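Side-chain contacts in neurotoxin (Clostridium botulinum, PDB 2QN0), which is the zinc-dependent light chain protease of botulinum neurotoxin serotype C1, which probably cleaves SNARE proteins of nerve endings: residues 222-225 and 226-230; 89-92 and 93-97. One frame throughout, in Å; residues are numbered along the deposited sequence.

In the fold
Interaction 2 comes first along the chain, in the last two turns of helix 80-97; interaction 1 follows more than 120 residues later, in the opening turns of helix 223-238, which carries the zinc ligands H229 and H233. Each is a local contact between consecutive segments of one helix, so neither closes a long loop, and the two stand in series without nesting or crossing. In space they touch, their centres about 10 Å apart. R96 forms a salt bridge with D222, the residue that caps the metal-binding helix, while L93 and R96 pack on I224 and I97 on M228, joining the two helices in the buried interior of the protease.

Interaction 1: residues 222-225 and 226-230; sequences DPIL and ILMHE. With ZN (zinc ion), chain B.
The start of the zinc-binding helix 223-238, which bears the HExxH motif of the clostridial neurotoxin proteases, is built here, with L225 O receiving H229 N. D222 is its N-cap: OD1 accepts the straight bond from I224 N at 3.0 Å (169° at the hydrogen), met from the anti side but out of the carboxylate plane. The same OD1 also meets Y393 OH, and with OD2 turned to R96 the capping carboxylate is held on both oxygens. Further bonds run from L227 N to P223 O and, shortest at 2.7 Å, from M228 N to I224 O. M228 sets its CG beside its own backbone N (chi1 -73°), which brings CG within 3.0 Å of I224 O. SD lies alongside two branches of the preceding turn, 4.3 Å from L225 CD2 and 4.5 Å from I224 CD1, and the bend at chi3 turns only CE; Y363 also packs against M228. One residue on, H229 swings its ring away from this turn, with CG anti to the backbone N (chi1 172°). Its ND1 is bonded to E360, which would steady the imidazole's rotation, while H233 and E269 complete the protein ligands of the metal. H229 NE2 lies 2.1 Å from the zinc ion, and the metal-bound water, also at 2.1 Å, is hydrogen-bonded to E230 OE2 at 2.6 Å.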
# COMPACT_ATOMS: atom_id res chain seq x y z
N ASP A 222 5.35 -8.91 11.54
CA ASP A 222 5.49 -9.84 10.44
C ASP A 222 5.46 -8.97 9.18
O ASP A 222 4.59 -8.10 9.03
CB ASP A 222 4.31 -10.82 10.41
CG ASP A 222 4.47 -11.88 9.33
OD1 ASP A 222 4.85 -11.53 8.20
OD2 ASP A 222 4.19 -13.07 9.61
N PRO A 223 6.43 -9.17 8.27
CA PRO A 223 6.49 -8.39 7.03
C PRO A 223 5.18 -8.29 6.26
O PRO A 223 4.92 -7.27 5.61
CB PRO A 223 7.57 -9.11 6.23
CG PRO A 223 8.51 -9.55 7.30
CD PRO A 223 7.59 -10.08 8.37
N ILE A 224 4.33 -9.32 6.31
CA ILE A 224 3.09 -9.22 5.55
C ILE A 224 2.16 -8.15 6.12
O ILE A 224 1.39 -7.55 5.37
CB ILE A 224 2.29 -10.55 5.45
CG1 ILE A 224 1.94 -11.09 6.84
CG2 ILE A 224 3.07 -11.56 4.61
CD1 ILE A 224 0.77 -12.06 6.82
N LEU A 225 2.22 -7.89 7.42
CA LEU A 225 1.36 -6.87 8.01
C LEU A 225 1.86 -5.47 7.67
O LEU A 225 1.07 -4.54 7.53
CB LEU A 225 1.24 -7.05 9.53
CG LEU A 225 0.42 -8.26 9.99
CD1 LEU A 225 -0.08 -8.01 11.41
CD2 LEU A 225 -0.77 -8.49 9.08
N ILE A 226 3.18 -5.33 7.55
CA ILE A 226 3.75 -4.05 7.19
C ILE A 226 3.26 -3.71 5.78
O ILE A 226 2.85 -2.58 5.50
CB ILE A 226 5.30 -4.11 7.20
CG1 ILE A 226 5.80 -4.44 8.61
CG2 ILE A 226 5.88 -2.79 6.71
CD1 ILE A 226 7.32 -4.57 8.72
N LEU A 227 3.28 -4.71 4.90
CA LEU A 227 2.82 -4.52 3.53
C LEU A 227 1.30 -4.38 3.45
O LEU A 227 0.79 -3.47 2.78
CB LEU A 227 3.29 -5.69 2.66
CG LEU A 227 2.82 -5.74 1.20
CD1 LEU A 227 3.20 -4.45 0.48
CD2 LEU A 227 3.44 -6.95 0.50
N MET A 228 0.57 -5.26 4.12
CA MET A 228 -0.89 -5.21 4.08
C MET A 228 -1.40 -3.88 4.63
O MET A 228 -2.42 -3.37 4.18
CB MET A 228 -1.50 -6.37 4.86
CG MET A 228 -1.36 -7.71 4.14
SD MET A 228 -2.06 -9.10 5.04
CE MET A 228 -3.77 -9.04 4.50
N HIS A 229 -0.69 -3.32 5.61
CA HIS A 229 -1.08 -2.03 6.17
C HIS A 229 -1.09 -1.00 5.04
O HIS A 229 -2.05 -0.22 4.91
CB HIS A 229 -0.09 -1.60 7.26
CG HIS A 229 -0.32 -0.20 7.76
ND1 HIS A 229 -0.92 0.06 8.97
CD2 HIS A 229 -0.04 1.00 7.21
CE1 HIS A 229 -0.99 1.37 9.15
NE2 HIS A 229 -0.46 1.96 8.09
N GLU A 230 -0.04 -0.98 4.22
CA GLU A 230 0.01 -0.03 3.11
C GLU A 230 -1.04 -0.38 2.06
O GLU A 230 -1.60 0.52 1.41
CB GLU A 230 1.40 -0.00 2.46
CG GLU A 230 2.53 0.51 3.37
CD GLU A 230 2.22 1.84 4.05
OE1 GLU A 230 1.71 2.76 3.38
OE2 GLU A 230 2.50 1.96 5.26
ZN ZN B . -0.20 3.90 7.33
O HOH W 1 1.73 4.04 6.56

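Interaction 2: residues 89-92 and 93-97; sequences EIIK and LFKRI
Side chains four residues apart, I90 with F94 and I91 with K95, meet along the C-terminal turns of helix 80-97, largely buried here against helices 101-112 and 223-238. I90 and F94 run side by side in the same direction, the CG2 methyl of I90 resting 3.8 Å from F94 CD1 and nearly as close to CE1. F94 has an unusual first torsion (chi1 -94°), and its ring lies with an edge turned to the backbone of the preceding turn: CD1 is 3.3 Å from I90 O, which sits near the ring plane. That carbonyl also accepts F94 N at 3.0 Å. I39 touches both side chains, and I107 packs against F94. The motif is the regular i to i+4 bonding of an alpha-helix, continued by L93 N to E89 O, K95 N to I91 O and R96 N to K92 O, all between 3.0 and 3.1 Å. L93 holds its CG beside its own N (chi1 -65°), 3.1 Å from E89 O, and its side chain reaches P223 of the neighbouring helix. K95 extends from CG outward and slants across I91, its CE methylene 3.8 Å from I91 CG2; the ammonium goes on to N7. K92, also extended, sends NZ to D390 in a salt bridge and to the carbonyls of I387 and Y393, a set of acceptors that would stabilise its positive charge. The guanidinium of R96 is gripped through NH1 by I395 O.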
# COMPACT_ATOMS: atom_id res chain seq x y z
N GLU A 89 11.24 -10.94 -2.60
CA GLU A 89 10.67 -10.79 -1.26
C GLU A 89 9.22 -10.33 -1.39
O GLU A 89 8.33 -10.86 -0.73
CB GLU A 89 11.48 -9.78 -0.44
CG GLU A 89 12.90 -10.25 -0.10
CD GLU A 89 13.74 -9.18 0.58
OE1 GLU A 89 13.50 -7.98 0.34
OE2 GLU A 89 14.66 -9.54 1.34
N ILE A 90 8.98 -9.34 -2.24
CA ILE A 90 7.63 -8.83 -2.44
C ILE A 90 6.72 -9.94 -2.96
O ILE A 90 5.60 -10.11 -2.49
CB ILE A 90 7.63 -7.65 -3.45
CG1 ILE A 90 8.40 -6.46 -2.87
CG2 ILE A 90 6.18 -7.23 -3.76
CD1 ILE A 90 7.82 -5.91 -1.56
N ILE A 91 7.21 -10.71 -3.93
CA ILE A 91 6.42 -11.80 -4.50
C ILE A 91 6.07 -12.82 -3.42
O ILE A 91 4.91 -13.25 -3.31
CB ILE A 91 7.20 -12.52 -5.64
CG1 ILE A 91 7.32 -11.58 -6.84
CG2 ILE A 91 6.49 -13.82 -6.03
CD1 ILE A 91 6.00 -11.04 -7.35
N LYS A 92 7.05 -13.21 -2.61
CA LYS A 92 6.80 -14.19 -1.57
C LYS A 92 5.76 -13.67 -0.58
O LYS A 92 4.89 -14.42 -0.13
CB LYS A 92 8.10 -14.54 -0.83
CG LYS A 92 7.94 -15.67 0.18
CD LYS A 92 9.29 -16.11 0.72
CE LYS A 92 9.15 -17.33 1.63
NZ LYS A 92 10.48 -17.82 2.08
N LEU A 93 5.85 -12.39 -0.24
CA LEU A 93 4.89 -11.82 0.70
C LEU A 93 3.48 -11.83 0.13
O LEU A 93 2.52 -12.10 0.85
CB LEU A 93 5.32 -10.40 1.09
CG LEU A 93 6.64 -10.37 1.86
CD1 LEU A 93 7.06 -8.93 2.11
CD2 LEU A 93 6.48 -11.12 3.18
N PHE A 94 3.34 -11.55 -1.17
CA PHE A 94 2.00 -11.58 -1.76
C PHE A 94 1.44 -13.00 -1.72
O PHE A 94 0.25 -13.19 -1.52
CB PHE A 94 2.02 -11.06 -3.20
CG PHE A 94 1.70 -9.60 -3.32
CD1 PHE A 94 2.67 -8.63 -3.06
CD2 PHE A 94 0.41 -9.18 -3.64
CE1 PHE A 94 2.36 -7.28 -3.12
CE2 PHE A 94 0.09 -7.82 -3.70
CZ PHE A 94 1.07 -6.87 -3.44
N LYS A 95 2.30 -14.00 -1.90
CA LYS A 95 1.84 -15.38 -1.83
C LYS A 95 1.32 -15.70 -0.43
O LYS A 95 0.31 -16.39 -0.27
CB LYS A 95 2.98 -16.34 -2.20
CG LYS A 95 3.39 -16.30 -3.66
CD LYS A 95 4.54 -17.27 -3.91
CE LYS A 95 5.04 -17.24 -5.34
NZ LYS A 95 6.18 -18.19 -5.52
N ARG A 96 2.00 -15.19 0.59
CA ARG A 96 1.58 -15.43 1.96
C ARG A 96 0.27 -14.69 2.23
O ARG A 96 -0.63 -15.22 2.87
CB ARG A 96 2.67 -14.99 2.95
CG ARG A 96 2.30 -15.22 4.42
CD ARG A 96 3.56 -15.28 5.28
NE ARG A 96 3.31 -14.97 6.69
CZ ARG A 96 2.51 -15.66 7.50
NH1 ARG A 96 1.85 -16.72 7.04
NH2 ARG A 96 2.37 -15.29 8.76
N ILE A 97 0.17 -13.46 1.74
CA ILE A 97 -1.05 -12.69 1.92
C ILE A 97 -2.20 -13.46 1.26
O ILE A 97 -3.30 -13.57 1.81
CB ILE A 97 -0.92 -11.29 1.27
CG1 ILE A 97 0.08 -10.45 2.07
CG2 ILE A 97 -2.29 -10.60 1.22
CD1 ILE A 97 0.46 -9.13 1.41